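Local structure of melanin biosynthesis protein TyrA, putative (Shewanella oneidensis, 2IIZ) at residues 220-225 and 281-286; 89-94 and 275-280; 19-24 and 110-115; 14-19 and 59-64. The protein binds heme b and probably works as a dye-decolorizing (DyP-type) peroxidase that oxidises its substrates with hydrogen peroxide. All blocks are in the same frame, centred on the assembly; numbering follows the deposited sequence.

Contact 1: 220-225 and 281-286. With HEM (protoporphyrin IX containing Fe), chain C.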
# COMPACT_ATOMS: atom_id res chain seq x y z
N LYS A 220 -28.55 8.19 22.81
CA LYS A 220 -28.29 7.56 21.50
C LYS A 220 -29.45 7.82 20.54
O LYS A 220 -30.58 7.38 20.81
CB LYS A 220 -28.11 6.03 21.63
CG LYS A 220 -26.73 5.54 22.07
CD LYS A 220 -26.69 4.01 22.22
CE LYS A 220 -25.40 3.53 22.91
NZ LYS A 220 -25.12 2.07 22.72
N PRO A 221 -29.18 8.52 19.41
CA PRO A 221 -30.22 8.70 18.41
C PRO A 221 -30.56 7.40 17.71
O PRO A 221 -29.67 6.58 17.47
CB PRO A 221 -29.63 9.72 17.43
CG PRO A 221 -28.34 10.19 18.01
CD PRO A 221 -27.92 9.19 19.02
N LEU A 222 -31.83 7.21 17.38
CA LEU A 222 -32.29 5.97 16.75
C LEU A 222 -31.66 5.73 15.38
O LEU A 222 -31.67 4.61 14.88
CB LEU A 222 -33.82 5.94 16.68
CG LEU A 222 -34.52 5.40 17.94
CD1 LEU A 222 -34.05 6.10 19.22
CD2 LEU A 222 -36.05 5.52 17.80
N THR A 223 -31.10 6.78 14.78
CA THR A 223 -30.38 6.70 13.50
C THR A 223 -28.87 6.55 13.63
O THR A 223 -28.16 6.69 12.63
CB THR A 223 -30.61 7.98 12.69
OG1 THR A 223 -30.29 9.12 13.50
CG2 THR A 223 -32.07 8.07 12.22
N SER A 224 -28.36 6.29 14.83
CA SER A 224 -26.90 6.23 15.02
C SER A 224 -26.37 4.83 14.78
O SER A 224 -27.06 3.85 15.09
CB SER A 224 -26.53 6.68 16.43
OG SER A 224 -27.12 5.83 17.39
N HIS A 225 -25.16 4.73 14.23
CA HIS A 225 -24.55 3.43 13.91
C HIS A 225 -24.65 2.39 15.04
O HIS A 225 -25.04 1.26 14.78
CB HIS A 225 -23.07 3.58 13.51
CG HIS A 225 -22.48 2.34 12.92
ND1 HIS A 225 -23.16 1.54 12.04
CD2 HIS A 225 -21.26 1.77 13.09
CE1 HIS A 225 -22.39 0.52 11.69
NE2 HIS A 225 -21.23 0.64 12.31
N ALA A 281 -39.78 2.10 12.38
CA ALA A 281 -40.32 3.45 12.22
C ALA A 281 -39.38 4.22 11.31
O ALA A 281 -39.27 5.44 11.43
CB ALA A 281 -40.44 4.16 13.56
N GLY A 282 -38.70 3.52 10.41
CA GLY A 282 -37.90 4.16 9.39
C GLY A 282 -36.74 4.96 9.94
O GLY A 282 -36.41 6.01 9.39
N ASN A 283 -36.12 4.47 11.02
CA ASN A 283 -34.87 5.02 11.52
C ASN A 283 -33.72 4.13 11.07
O ASN A 283 -33.42 3.11 11.69
CB ASN A 283 -34.89 5.11 13.04
CG ASN A 283 -35.91 6.09 13.54
OD1 ASN A 283 -35.79 7.29 13.31
ND2 ASN A 283 -36.94 5.59 14.21
N HIS A 284 -33.08 4.52 9.98
CA HIS A 284 -31.95 3.75 9.45
C HIS A 284 -30.64 4.34 9.95
O HIS A 284 -30.65 5.27 10.77
CB HIS A 284 -32.02 3.68 7.91
CG HIS A 284 -31.82 5.00 7.23
ND1 HIS A 284 -32.87 5.74 6.72
CD2 HIS A 284 -30.69 5.71 6.95
CE1 HIS A 284 -32.39 6.85 6.17
NE2 HIS A 284 -31.08 6.85 6.30
N ASP A 285 -29.53 3.79 9.47
CA ASP A 285 -28.19 4.16 9.91
C ASP A 285 -27.65 5.30 9.05
O ASP A 285 -27.27 5.12 7.89
CB ASP A 285 -27.28 2.93 9.82
CG ASP A 285 -25.85 3.21 10.26
OD1 ASP A 285 -25.51 4.37 10.53
OD2 ASP A 285 -25.07 2.25 10.34
N HIS A 286 -27.60 6.48 9.63
CA HIS A 286 -27.16 7.65 8.87
C HIS A 286 -25.69 7.65 8.48
O HIS A 286 -25.28 8.51 7.72
CB HIS A 286 -27.52 8.92 9.62
CG HIS A 286 -28.97 9.28 9.51
ND1 HIS A 286 -29.44 10.56 9.69
CD2 HIS A 286 -30.05 8.52 9.22
CE1 HIS A 286 -30.75 10.57 9.53
NE2 HIS A 286 -31.15 9.35 9.24
CHA HEM C . -19.44 -0.36 16.15
CHB HEM C . -17.56 2.00 12.40
CHC HEM C . -19.73 -0.96 9.35
CHD HEM C . -21.17 -3.66 13.04
C1A HEM C . -18.77 0.56 15.40
C2A HEM C . -18.05 1.70 15.92
C3A HEM C . -17.53 2.35 14.86
C4A HEM C . -17.90 1.64 13.67
CMA HEM C . -16.68 3.63 14.87
CAA HEM C . -17.92 2.08 17.42
CBA HEM C . -16.68 1.44 18.07
CGA HEM C . -16.91 -0.02 18.37
O1A HEM C . -16.34 -0.91 17.66
O2A HEM C . -17.66 -0.33 19.34
C1B HEM C . -18.00 1.41 11.26
C2B HEM C . -17.69 1.87 9.92
C3B HEM C . -18.30 1.04 9.07
C4B HEM C . -19.00 0.05 9.86
CMB HEM C . -16.81 3.10 9.63
CAB HEM C . -18.32 1.04 7.53
CBB HEM C . -18.31 2.18 6.86
C1C HEM C . -20.33 -1.93 10.10
C2C HEM C . -21.13 -3.00 9.55
C3C HEM C . -21.53 -3.75 10.57
C4C HEM C . -20.98 -3.18 11.78
CMC HEM C . -21.41 -3.14 8.05
CAC HEM C . -22.42 -5.02 10.55
CBC HEM C . -22.95 -5.55 9.44
C1D HEM C . -20.82 -3.05 14.21
C2D HEM C . -21.04 -3.61 15.52
C3D HEM C . -20.50 -2.58 16.49
C4D HEM C . -20.01 -1.50 15.67
CMD HEM C . -21.69 -4.97 15.85
CAD HEM C . -20.47 -2.64 18.03
CBD HEM C . -21.69 -1.89 18.54
CGD HEM C . -21.93 -2.13 20.02
O1D HEM C . -21.66 -1.19 20.83
O2D HEM C . -22.40 -3.24 20.36
NA HEM C . -18.66 0.54 14.02
NB HEM C . -18.80 0.29 11.19
NC HEM C . -20.24 -2.06 11.46
ND HEM C . -20.22 -1.81 14.34
FE HEM C . -19.64 -0.62 12.74
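One imidazole ties metal to carboxylate: His225 ligates the heme iron through NE2 at 2.1 Å, while its ND1 hydrogen-bonds Asp285 OD2 at 2.7 Å. This is the proximal histidine-carboxylate pair familiar from heme peroxidases, here formed by the first residue of helix 225-228 and a loop after helix 266-276 of a DyP-type peroxidase. The bond is bent, with 144° at the hydrogen; it enters OD2 on the syn side but tilted out of the carboxylate plane. Asp285 CG stands anti to the backbone N (chi1 180°), which carries the carboxylate forward to the ring, and OD1 takes Leu287 N, so both oxygens are held and the group is kept from turning. Behind the pair the segments are joined by a nearly straight backbone bond from His286 N to Thr223 O, 3.1 Å long. Thr223 CB lies over one face of the His286 ring as a CH-pi contact, 3.7 Å from its centroid, with CG2 above the same face, nearest NE2. An alanine in place of His286 would probably strip the Thr223 methyl of the ring it rests on and open a gap between the loops. At the outer end Leu222 CB leans on the Asn283 amide, whose ND2 is held by Asp279. Ser224, the N-cap of helix 225-228, sends both OG and its backbone N to Pro221 O, with OG 2.7 Å from that oxygen.

Contact 2: 89-94 and 275-280; sequences MQEGNR and MVFGDG. With HEM (protoporphyrin IX containing Fe), chain C.
The Phe277 ring carries CG1 of its neighbour Val276 over one face and meets Glu91 OE2 and Met89 CB at its edge; the Arg94 guanidinium has Glu91 O above the centre of one face, with Glu91 OE1 and Val276 O at its edge. Arg94 NE donates to Val276 O at 2.8 Å, in the carbonyl plane and on a lone pair, and NH2 adds a weak second bond. The chain bends at chi3 (-60°), which turns the guanidinium back over the type II' turn from Glu91 to Arg94, where NH2 forms a salt bridge with Glu91 OE1 (3.1 Å). An alanine at Arg94 would probably leave Val276 O without these donors and the Glu91 carboxylate without its mate. Met89, a selenomethionine, places SE at the ring edge of Phe277, 5.2 Å from the centroid, in a Met-aromatic contact. Beneath the hairpin of strands 89-91 and 94-96, Val276 CG1 packs against Glu91 N at 3.6 Å. One residue earlier Met275, also selenomethionine, brings SE to heme C2C at 3.6 Å, so this end of helix 266-276 links the hairpin to the cofactor pocket. The chemistry is complementary: a cation sits by a carbonyl near the helix's C-terminal end, where the dipole probably favours it, and a carboxylate oxygen lies at the ring edge, where aromatic hydrogens are slightly positive.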
# COMPACT_ATOMS: atom_id res chain seq x y z
N MSE A 89 -28.85 -6.44 -0.27
CA MSE A 89 -30.00 -5.61 0.06
C MSE A 89 -29.77 -4.14 -0.28
O MSE A 89 -28.64 -3.68 -0.46
CB MSE A 89 -30.41 -5.80 1.53
CG MSE A 89 -29.28 -5.77 2.54
SE MSE A 89 -29.92 -6.03 4.36
CE MSE A 89 -29.53 -7.93 4.59
N GLN A 90 -30.88 -3.42 -0.38
CA GLN A 90 -30.89 -2.06 -0.91
C GLN A 90 -32.17 -1.31 -0.53
O GLN A 90 -33.28 -1.85 -0.69
CB GLN A 90 -30.78 -2.12 -2.44
CG GLN A 90 -31.16 -0.83 -3.17
CD GLN A 90 -30.78 -0.88 -4.64
OE1 GLN A 90 -31.36 -1.65 -5.41
NE2 GLN A 90 -29.81 -0.05 -5.04
N GLU A 91 -32.02 -0.09 -0.03
CA GLU A 91 -33.15 0.85 0.07
C GLU A 91 -32.64 2.27 -0.17
O GLU A 91 -31.65 2.69 0.45
CB GLU A 91 -33.85 0.74 1.42
CG GLU A 91 -35.14 1.54 1.52
CD GLU A 91 -36.01 1.13 2.70
OE1 GLU A 91 -35.66 1.47 3.87
OE2 GLU A 91 -37.05 0.46 2.46
N GLY A 92 -33.31 3.01 -1.05
CA GLY A 92 -32.81 4.31 -1.49
C GLY A 92 -31.39 4.23 -2.02
O GLY A 92 -31.06 3.32 -2.79
N ASN A 93 -30.54 5.18 -1.62
CA ASN A 93 -29.11 5.15 -1.94
C ASN A 93 -28.32 4.17 -1.08
O ASN A 93 -27.10 4.08 -1.21
CB ASN A 93 -28.47 6.55 -1.74
CG ASN A 93 -28.95 7.58 -2.74
OD1 ASN A 93 -29.42 7.23 -3.82
ND2 ASN A 93 -28.82 8.86 -2.38
N ARG A 94 -28.98 3.45 -0.19
CA ARG A 94 -28.27 2.56 0.72
C ARG A 94 -28.23 1.18 0.10
O ARG A 94 -29.18 0.39 0.25
CB ARG A 94 -28.93 2.54 2.10
CG ARG A 94 -29.04 3.92 2.76
CD ARG A 94 -29.70 3.84 4.13
NE ARG A 94 -31.06 3.31 4.04
CZ ARG A 94 -32.12 4.02 3.65
NH1 ARG A 94 -31.97 5.30 3.32
NH2 ARG A 94 -33.32 3.44 3.59
N MSE A 275 -29.24 -1.79 9.60
CA MSE A 275 -28.57 -0.60 9.08
C MSE A 275 -29.25 -0.03 7.83
O MSE A 275 -29.49 1.17 7.76
CB MSE A 275 -27.11 -0.91 8.71
CG MSE A 275 -26.23 -1.36 9.85
SE MSE A 275 -24.42 -1.62 9.31
CE MSE A 275 -24.18 -0.28 8.06
N VAL A 276 -29.54 -0.88 6.86
CA VAL A 276 -30.13 -0.43 5.59
C VAL A 276 -31.60 -0.02 5.73
O VAL A 276 -32.01 1.08 5.36
CB VAL A 276 -30.04 -1.54 4.50
CG1 VAL A 276 -30.93 -1.19 3.26
CG2 VAL A 276 -28.60 -1.74 4.07
N PHE A 277 -32.38 -0.95 6.28
CA PHE A 277 -33.82 -0.79 6.41
C PHE A 277 -34.28 -0.11 7.70
O PHE A 277 -35.36 0.44 7.75
CB PHE A 277 -34.46 -2.15 6.26
CG PHE A 277 -34.36 -2.69 4.88
CD1 PHE A 277 -35.24 -2.26 3.89
CD2 PHE A 277 -33.38 -3.60 4.54
CE1 PHE A 277 -35.15 -2.76 2.59
CE2 PHE A 277 -33.28 -4.10 3.25
CZ PHE A 277 -34.16 -3.68 2.27
N GLY A 278 -33.46 -0.16 8.74
CA GLY A 278 -33.74 0.59 9.96
C GLY A 278 -34.66 -0.14 10.92
O GLY A 278 -34.96 -1.33 10.76
N ASP A 279 -35.12 0.60 11.92
CA ASP A 279 -35.80 0.01 13.07
C ASP A 279 -37.25 -0.38 12.87
O ASP A 279 -37.79 -1.09 13.72
CB ASP A 279 -35.72 0.95 14.27
CG ASP A 279 -36.57 2.18 14.12
OD1 ASP A 279 -37.16 2.40 13.04
OD2 ASP A 279 -36.64 2.94 15.11
N GLY A 280 -37.90 0.06 11.80
CA GLY A 280 -39.36 -0.19 11.64
C GLY A 280 -40.24 1.06 11.68
O GLY A 280 -41.33 1.09 11.09
CHA HEM C . -19.44 -0.36 16.15
CHB HEM C . -17.56 2.00 12.40
CHC HEM C . -19.73 -0.96 9.35
CHD HEM C . -21.17 -3.66 13.04
C1A HEM C . -18.77 0.56 15.40
C2A HEM C . -18.05 1.70 15.92
C3A HEM C . -17.53 2.35 14.86
C4A HEM C . -17.90 1.64 13.67
CMA HEM C . -16.68 3.63 14.87
CAA HEM C . -17.92 2.08 17.42
CBA HEM C . -16.68 1.44 18.07
CGA HEM C . -16.91 -0.02 18.37
O1A HEM C . -16.34 -0.91 17.66
O2A HEM C . -17.66 -0.33 19.34
C1B HEM C . -18.00 1.41 11.26
C2B HEM C . -17.69 1.87 9.92
C3B HEM C . -18.30 1.04 9.07
C4B HEM C . -19.00 0.05 9.86
CMB HEM C . -16.81 3.10 9.63
CAB HEM C . -18.32 1.04 7.53
CBB HEM C . -18.31 2.18 6.86
C1C HEM C . -20.33 -1.93 10.10
C2C HEM C . -21.13 -3.00 9.55
C3C HEM C . -21.53 -3.75 10.57
C4C HEM C . -20.98 -3.18 11.78
CMC HEM C . -21.41 -3.14 8.05
CAC HEM C . -22.42 -5.02 10.55
CBC HEM C . -22.95 -5.55 9.44
C1D HEM C . -20.82 -3.05 14.21
C2D HEM C . -21.04 -3.61 15.52
C3D HEM C . -20.50 -2.58 16.49
C4D HEM C . -20.01 -1.50 15.67
CMD HEM C . -21.69 -4.97 15.85
CAD HEM C . -20.47 -2.64 18.03
CBD HEM C . -21.69 -1.89 18.54
CGD HEM C . -21.93 -2.13 20.02
O1D HEM C . -21.66 -1.19 20.83
O2D HEM C . -22.40 -3.24 20.36
NA HEM C . -18.66 0.54 14.02
NB HEM C . -18.80 0.29 11.19
NC HEM C . -20.24 -2.06 11.46
ND HEM C . -20.22 -1.81 14.34
FE HEM C . -19.64 -0.62 12.74

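Contact 3: 19-24 and 110-115. With EDO (1,2-ethanediol), chain E; EDO (1,2-ethanediol), chain D.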
# COMPACT_ATOMS: atom_id res chain seq x y z
N ASN A 19 -3.57 -5.64 14.09
CA ASN A 19 -2.21 -5.48 13.52
C ASN A 19 -2.06 -4.19 12.76
O ASN A 19 -3.05 -3.61 12.32
CB ASN A 19 -1.86 -6.60 12.53
CG ASN A 19 -1.75 -7.97 13.18
OD1 ASN A 19 -2.76 -8.60 13.48
ND2 ASN A 19 -0.54 -8.41 13.42
N LEU A 20 -0.82 -3.75 12.59
CA LEU A 20 -0.56 -2.53 11.85
C LEU A 20 -0.87 -2.62 10.34
O LEU A 20 -1.12 -1.60 9.71
CB LEU A 20 0.89 -2.07 12.03
CG LEU A 20 1.31 -1.78 13.47
CD1 LEU A 20 2.82 -1.42 13.59
CD2 LEU A 20 0.48 -0.67 14.05
N HIS A 21 -0.84 -3.82 9.76
CA HIS A 21 -0.99 -3.98 8.31
C HIS A 21 -1.67 -5.29 7.94
O HIS A 21 -1.72 -6.22 8.72
CB HIS A 21 0.36 -3.98 7.61
CG HIS A 21 1.20 -2.75 7.81
ND1 HIS A 21 0.89 -1.53 7.25
CD2 HIS A 21 2.37 -2.57 8.48
CE1 HIS A 21 1.83 -0.65 7.58
NE2 HIS A 21 2.73 -1.25 8.33
N SER A 22 -2.19 -5.33 6.72
CA SER A 22 -2.89 -6.50 6.21
C SER A 22 -2.96 -6.51 4.69
O SER A 22 -2.86 -5.46 4.04
CB SER A 22 -4.33 -6.49 6.74
OG SER A 22 -4.99 -5.38 6.18
N VAL A 23 -3.15 -7.71 4.13
CA VAL A 23 -3.37 -7.91 2.69
C VAL A 23 -4.61 -8.78 2.48
O VAL A 23 -4.84 -9.78 3.20
CB VAL A 23 -2.18 -8.56 2.04
CG1 VAL A 23 -2.37 -8.72 0.53
CG2 VAL A 23 -0.92 -7.74 2.32
N TYR A 24 -5.39 -8.40 1.48
CA TYR A 24 -6.65 -9.05 1.18
C TYR A 24 -6.65 -9.47 -0.30
O TYR A 24 -6.57 -8.64 -1.22
CB TYR A 24 -7.82 -8.10 1.47
CG TYR A 24 -7.81 -7.43 2.83
CD1 TYR A 24 -8.00 -8.16 4.00
CD2 TYR A 24 -7.61 -6.06 2.95
CE1 TYR A 24 -7.99 -7.53 5.26
CE2 TYR A 24 -7.60 -5.43 4.19
CZ TYR A 24 -7.79 -6.16 5.33
OH TYR A 24 -7.77 -5.51 6.54
N ASP A 110 2.40 -6.85 11.70
CA ASP A 110 2.91 -5.53 12.07
C ASP A 110 4.05 -5.05 11.15
O ASP A 110 4.57 -3.93 11.31
CB ASP A 110 3.33 -5.55 13.53
CG ASP A 110 2.16 -5.84 14.46
OD1 ASP A 110 1.00 -5.67 14.02
OD2 ASP A 110 2.38 -6.24 15.61
N ARG A 111 4.44 -5.89 10.20
CA ARG A 111 5.45 -5.56 9.21
C ARG A 111 4.83 -5.78 7.85
O ARG A 111 4.22 -6.82 7.59
CB ARG A 111 6.69 -6.44 9.35
CG ARG A 111 7.53 -6.12 10.56
CD ARG A 111 8.81 -6.92 10.63
NE ARG A 111 9.65 -6.72 9.44
CZ ARG A 111 10.92 -7.12 9.36
NH1 ARG A 111 11.51 -7.73 10.38
NH2 ARG A 111 11.62 -6.91 8.25
N TYR A 112 5.02 -4.80 6.99
CA TYR A 112 4.43 -4.78 5.65
C TYR A 112 5.30 -5.53 4.69
O TYR A 112 4.81 -6.13 3.76
CB TYR A 112 4.34 -3.33 5.23
CG TYR A 112 3.77 -2.97 3.87
CD1 TYR A 112 4.55 -3.06 2.71
CD2 TYR A 112 2.46 -2.49 3.75
CE1 TYR A 112 4.03 -2.70 1.47
CE2 TYR A 112 1.92 -2.12 2.51
CZ TYR A 112 2.71 -2.23 1.36
OH TYR A 112 2.20 -1.88 0.11
N ASP A 113 6.60 -5.49 4.92
CA ASP A 113 7.52 -6.15 4.01
C ASP A 113 7.30 -7.66 4.04
O ASP A 113 7.38 -8.34 3.02
CB ASP A 113 9.00 -5.72 4.25
CG ASP A 113 9.51 -5.92 5.70
OD1 ASP A 113 8.77 -6.40 6.62
OD2 ASP A 113 10.72 -5.59 5.92
N ILE A 114 7.00 -8.17 5.23
CA ILE A 114 6.78 -9.58 5.40
C ILE A 114 5.49 -10.04 4.73
O ILE A 114 5.42 -11.15 4.22
CB ILE A 114 6.77 -9.94 6.89
CG1 ILE A 114 8.21 -9.94 7.40
CG2 ILE A 114 6.11 -11.27 7.14
CD1 ILE A 114 8.30 -10.02 8.89
N LEU A 115 4.47 -9.19 4.72
CA LEU A 115 3.21 -9.51 4.01
C LEU A 115 3.40 -9.50 2.49
O LEU A 115 2.82 -10.30 1.76
CB LEU A 115 2.12 -8.52 4.39
CG LEU A 115 1.63 -8.53 5.83
CD1 LEU A 115 0.77 -7.30 6.12
CD2 LEU A 115 0.84 -9.79 6.13
C1 EDO E . 8.04 -2.84 7.51
O1 EDO E . 7.99 -2.95 6.07
C2 EDO E . 6.84 -2.00 7.98
O2 EDO E . 6.55 -2.15 9.38
C1 EDO D . 0.70 -3.54 17.19
O1 EDO D . -0.34 -3.78 18.13
C2 EDO D . 1.95 -3.07 17.93
O2 EDO D . 3.10 -3.21 17.09
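His21 forms the tight centre of this contact, one face of its ring covered by Tyr112, while Asp110 holds the looser, more exposed rim. Tyr112 presents its edge to the imidazole face in a T-shaped pair, the planes 80° apart and the centroids separated by 5.5 Å. Tyr112 CB covers the same ring as a CH-pi contact, and Tyr112 CG, anti to the backbone N (chi1 -180°), sends the phenol past the imidazole. Leu115 packs against the strand: its CD1 reaches His21 CB at 3.7 Å, and its CB slides along Val23 CG2 at 3.8 Å. On the rim, Asp110 OD1 accepts Leu20 N at 3.0 Å, on the anti side and somewhat out of the carboxylate plane. Asn19 ND2 adds a weak bond to OD1; its stronger partner is Ala59 O. An ethanediol, probably from the crystallisation liquor, marks the solvent side by exposed Leu20, weakly bonded to Asp110 OD2; another lies beside the His21 edge, weakly joining Asp110 O and Asp113 N. The second subunit adds its own His21 ring beside His21 and its Phe139 beside Tyr112. Within the chain, strand 21-29 runs between strands 130-139 and 103-109 of the large antiparallel sheet; the short loop at Asp110 leads from strand 103-109 into helix 112-125, whose first turn lies against strand 21-29 through Leu115, which also touches Leu107.

Contact 4: 14-19 and 59-64; sequences VCAEGN and AFNGFV
Asn19 and Asn61 face each other from opposite directions, their amide planes 54° apart. Asn61 ND2 donates to Asn19 OD1 at 3.3 Å, in line with its own amide plane but tilted from that of the carbonyl it meets. Asn19 ND2 in turn gives a hydrogen to Ala59 O at 2.8 Å, standing above the carbonyl plane and away from its lone pairs. A weak bond from Asn61 ND2 reaches the same oxygen, so the two side chains and the backbone close a small polar ring. Asn61 can do this because CG sits between the backbone N and the carbonyl carbon (chi1 66°), which turns the amide toward the loop. There Ala16 CB presses against it, 3.2 Å from OD1 and almost as near to CG and ND2. Two residues along, Phe63 sets CD2 against Val14 CG2 at 4.0 Å, the side chains crossing at about a right angle. All this pins the loop that leads into strand 21-29 against strand 61-67, which lies between 103-109 and 291-301 in the antiparallel sheet of the ferredoxin-like (dimeric alpha-beta barrel) fold of DyP-type peroxidases. Farther out, Arg108 donates through NE to Asn19 OD1 and through NH2 to Glu17 O, two acceptors 3.0 Å apart that would otherwise probably repel. Gln244 NE2 grips Val14 O and Ala16 O, and the Phe63 ring stacks on His106.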
# COMPACT_ATOMS: atom_id res chain seq x y z
N VAL A 14 -8.29 -15.75 12.41
CA VAL A 14 -9.72 -15.46 12.46
C VAL A 14 -10.04 -14.60 13.65
O VAL A 14 -10.78 -13.62 13.53
CB VAL A 14 -10.58 -16.72 12.58
CG1 VAL A 14 -12.06 -16.34 12.68
CG2 VAL A 14 -10.37 -17.63 11.36
N CYS A 15 -9.48 -14.99 14.80
CA CYS A 15 -9.68 -14.30 16.07
C CYS A 15 -8.49 -13.43 16.49
O CYS A 15 -8.47 -12.89 17.59
CB CYS A 15 -9.95 -15.30 17.17
SG CYS A 15 -11.44 -16.27 16.99
N ALA A 16 -7.50 -13.27 15.62
CA ALA A 16 -6.27 -12.59 16.02
C ALA A 16 -6.57 -11.19 16.53
O ALA A 16 -7.51 -10.53 16.05
CB ALA A 16 -5.28 -12.52 14.87
N GLU A 17 -5.78 -10.74 17.49
CA GLU A 17 -5.79 -9.34 17.89
C GLU A 17 -5.32 -8.47 16.72
O GLU A 17 -4.75 -8.97 15.73
CB GLU A 17 -4.88 -9.11 19.11
CG GLU A 17 -5.33 -9.78 20.40
CD GLU A 17 -6.68 -9.27 20.90
OE1 GLU A 17 -7.03 -8.11 20.57
OE2 GLU A 17 -7.39 -10.03 21.62
N GLY A 18 -5.57 -7.17 16.82
CA GLY A 18 -5.28 -6.22 15.71
C GLY A 18 -3.82 -6.16 15.31
O GLY A 18 -2.96 -6.56 16.09
N ASN A 19 -3.57 -5.64 14.09
CA ASN A 19 -2.21 -5.48 13.52
C ASN A 19 -2.06 -4.19 12.76
O ASN A 19 -3.05 -3.61 12.32
CB ASN A 19 -1.86 -6.60 12.53
CG ASN A 19 -1.75 -7.97 13.18
OD1 ASN A 19 -2.76 -8.60 13.48
ND2 ASN A 19 -0.54 -8.41 13.42
N ALA A 59 4.02 -10.50 15.03
CA ALA A 59 2.62 -10.94 15.23
C ALA A 59 1.88 -11.34 13.96
O ALA A 59 0.73 -10.94 13.73
CB ALA A 59 1.86 -9.87 15.98
N PHE A 60 2.55 -12.15 13.13
CA PHE A 60 1.96 -12.54 11.86
C PHE A 60 0.79 -13.45 12.12
O PHE A 60 0.82 -14.27 13.04
CB PHE A 60 2.96 -13.26 10.96
CG PHE A 60 2.35 -13.77 9.69
CD1 PHE A 60 1.63 -14.97 9.68
CD2 PHE A 60 2.50 -13.07 8.51
CE1 PHE A 60 1.05 -15.45 8.51
CE2 PHE A 60 1.93 -13.54 7.32
CZ PHE A 60 1.20 -14.74 7.33
N ASN A 61 -0.24 -13.31 11.29
CA ASN A 61 -1.34 -14.27 11.30
C ASN A 61 -2.22 -14.06 10.09
O ASN A 61 -2.11 -13.04 9.42
CB ASN A 61 -2.18 -14.12 12.56
CG ASN A 61 -2.89 -12.82 12.60
OD1 ASN A 61 -3.96 -12.65 11.97
ND2 ASN A 61 -2.32 -11.87 13.33
N GLY A 62 -3.08 -15.05 9.84
CA GLY A 62 -3.77 -15.16 8.57
C GLY A 62 -4.78 -16.29 8.48
O GLY A 62 -4.83 -17.18 9.33
N PHE A 63 -5.60 -16.24 7.44
CA PHE A 63 -6.48 -17.34 7.14
C PHE A 63 -6.82 -17.41 5.66
O PHE A 63 -6.72 -16.42 4.95
CB PHE A 63 -7.75 -17.32 8.04
CG PHE A 63 -8.71 -16.20 7.79
CD1 PHE A 63 -9.53 -16.20 6.67
CD2 PHE A 63 -8.81 -15.15 8.67
CE1 PHE A 63 -10.44 -15.15 6.44
CE2 PHE A 63 -9.71 -14.12 8.45
CZ PHE A 63 -10.52 -14.13 7.33
N VAL A 64 -7.20 -18.62 5.23
CA VAL A 64 -7.82 -18.87 3.93
C VAL A 64 -9.28 -19.27 4.13
O VAL A 64 -9.58 -20.19 4.90
CB VAL A 64 -7.18 -20.04 3.18
CG1 VAL A 64 -7.63 -20.06 1.71
CG2 VAL A 64 -5.67 -19.95 3.25

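From the N terminus, contact 4 closes a loop between the approach to strand 21-29 and strand 61-67, across helix 34-54. Contact 3 begins at the shared Asn19 and closes later, at the start of helix 112-125, so the two cross, tying strands and helix of the N-terminal half together; contact 3 alone also meets the second subunit. Before contact 3 closes, contact 2 has opened at hairpin 89-94; it crosses contact 3 and spans the chain to the end of helix 266-276. Contact 1 opens within that span and closes just beyond it, crossing contact 2. Contacts 1 and 2 touch and share the heme, some 32 to 35 Å, centre to centre, from the other pair.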